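Local coordinates for protein Pre-mRNA splicing factor PRP8 (PDB 6NQI) that probably binds the U2, U5 and U6 snRNAs and the intron of the pre-mRNA as a core spliceosome component, this piece being its RNase H-like domain, at residues Asp15-Tyr20 and Val83-Ala88. Residues are numbered along the deposited sequence; the frame is centred on the assembly and turned at random.
Sequences DDRTAY and VLAQTA. With BME (beta-mercaptoethanol), chain C.
Ala85 places its methyl against Asp15 and Arg17 where two neighbouring parallel strands, 11-21 and 81-84, part company in the RNase H-like sheet. Strand 81-84 gives way to a loop here, and 11-21 is broken by a type I turn from Asp16 to Ala19. Arg17 grips the Asp15 carboxylate side-on in a salt bridge: NE meets OD1 at 2.8 Å, and NH2 meets OD2, also at 2.8 Å, from above the carboxylate plane. Both oxygens lie near the guanidinium plane. Asp15 OD1 also takes the backbone N of Arg17 at 3.1 Å, an Asx turn. Arg17 NE and Arg17 N reach OD1 from opposite faces of the carboxylate plane. CG of Asp15 stands anti to its own N (chi1 -168°), which turns the carboxylate to these donors. With an alanine here, the guanidinium would probably lose its carboxylate mate and the Arg17 backbone N its Asx-turn acceptor. Van der Waals contacts join the segments. Ala85 CB lies over one guanidinium face, 3.9 Å from Arg17 NE, and Arg17 CG is 3.8 Å from Gln86 CG. Beta-mercaptoethanol, probably from the crystallisation liquor, links the two segments at Asp16 and Gln86. Its O1 accepts weak bonds from the backbone N of each and donates to Asp16 OD1 at 2.8 Å.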
# COMPACT_ATOMS: atom_id res chain seq x y z
N ASP A 15 1.68 3.01 -4.09
CA ASP A 15 0.89 2.63 -5.26
C ASP A 15 -0.35 3.52 -5.28
O ASP A 15 -1.20 3.44 -4.38
CB ASP A 15 0.52 1.14 -5.20
CG ASP A 15 -0.04 0.60 -6.51
OD1 ASP A 15 -0.50 1.38 -7.36
OD2 ASP A 15 -0.02 -0.64 -6.70
N ASP A 16 -0.46 4.37 -6.30
CA ASP A 16 -1.61 5.25 -6.41
C ASP A 16 -2.47 4.93 -7.62
O ASP A 16 -3.39 5.68 -7.93
CB ASP A 16 -1.15 6.72 -6.43
CG ASP A 16 -0.43 7.10 -7.71
OD1 ASP A 16 0.00 6.20 -8.47
OD2 ASP A 16 -0.26 8.33 -7.94
N ARG A 17 -2.24 3.79 -8.27
CA ARG A 17 -2.94 3.41 -9.48
C ARG A 17 -4.46 3.28 -9.30
O ARG A 17 -5.18 3.10 -10.30
CB ARG A 17 -2.35 2.10 -10.00
CG ARG A 17 -0.99 2.29 -10.57
CD ARG A 17 -0.39 0.99 -11.00
NE ARG A 17 0.09 0.19 -9.88
CZ ARG A 17 0.80 -0.93 -10.03
NH1 ARG A 17 1.09 -1.33 -11.27
NH2 ARG A 17 1.22 -1.62 -8.97
N THR A 18 -4.96 3.34 -8.07
CA THR A 18 -6.39 3.39 -7.77
C THR A 18 -6.74 4.71 -7.07
O THR A 18 -7.60 4.76 -6.19
CB THR A 18 -6.81 2.21 -6.89
OG1 THR A 18 -6.08 2.24 -5.66
CG2 THR A 18 -6.59 0.90 -7.62
N ALA A 19 -6.13 5.80 -7.50
CA ALA A 19 -6.50 7.06 -6.88
C ALA A 19 -7.78 7.61 -7.51
O ALA A 19 -8.58 8.25 -6.82
CB ALA A 19 -5.34 8.06 -6.99
N TYR A 20 -7.97 7.39 -8.80
CA TYR A 20 -9.23 7.64 -9.48
C TYR A 20 -9.89 6.32 -9.83
O TYR A 20 -9.33 5.53 -10.59
CB TYR A 20 -9.04 8.49 -10.74
CG TYR A 20 -10.31 8.57 -11.55
CD1 TYR A 20 -11.37 9.39 -11.16
CD2 TYR A 20 -10.46 7.83 -12.71
CE1 TYR A 20 -12.54 9.46 -11.90
CE2 TYR A 20 -11.61 7.89 -13.46
CZ TYR A 20 -12.66 8.71 -13.05
OH TYR A 20 -13.81 8.75 -13.81
N VAL A 83 9.67 3.52 -2.87
CA VAL A 83 9.52 2.90 -4.18
C VAL A 83 8.13 3.25 -4.70
O VAL A 83 7.12 2.88 -4.09
CB VAL A 83 9.71 1.37 -4.13
CG1 VAL A 83 9.77 0.78 -5.54
CG2 VAL A 83 10.92 0.97 -3.29
N LEU A 84 8.08 3.95 -5.84
CA LEU A 84 6.83 4.38 -6.45
C LEU A 84 6.41 3.41 -7.54
O LEU A 84 7.23 2.95 -8.34
CB LEU A 84 6.96 5.77 -7.06
CG LEU A 84 7.45 6.87 -6.13
CD1 LEU A 84 7.66 8.17 -6.89
CD2 LEU A 84 6.44 7.05 -5.01
N ALA A 85 5.12 3.07 -7.54
CA ALA A 85 4.61 2.18 -8.56
C ALA A 85 4.55 2.88 -9.91
O ALA A 85 4.75 2.24 -10.95
CB ALA A 85 3.24 1.63 -8.16
N GLN A 86 4.26 4.18 -9.93
CA GLN A 86 4.16 4.94 -11.18
C GLN A 86 5.25 6.01 -11.25
O GLN A 86 5.39 6.84 -10.34
CB GLN A 86 2.77 5.57 -11.34
CG GLN A 86 1.75 4.59 -11.91
CD GLN A 86 0.37 5.20 -12.11
OE1 GLN A 86 -0.06 6.08 -11.35
NE2 GLN A 86 -0.34 4.73 -13.14
N THR A 87 6.00 6.01 -12.35
CA THR A 87 7.16 6.87 -12.44
C THR A 87 6.76 8.33 -12.60
O THR A 87 7.59 9.22 -12.35
CB THR A 87 8.06 6.41 -13.60
OG1 THR A 87 9.32 7.09 -13.55
CG2 THR A 87 7.40 6.67 -14.96
N ALA A 88 5.50 8.59 -12.96
CA ALA A 88 5.05 9.96 -13.21
C ALA A 88 5.13 10.81 -11.96
O ALA A 88 5.28 12.03 -12.06
CB ALA A 88 3.62 9.95 -13.73
C1 BME C . 2.56 6.11 -6.25
C2 BME C . 3.29 7.35 -6.72
O1 BME C . 2.39 5.33 -7.41
S2 BME C . 3.33 8.70 -5.52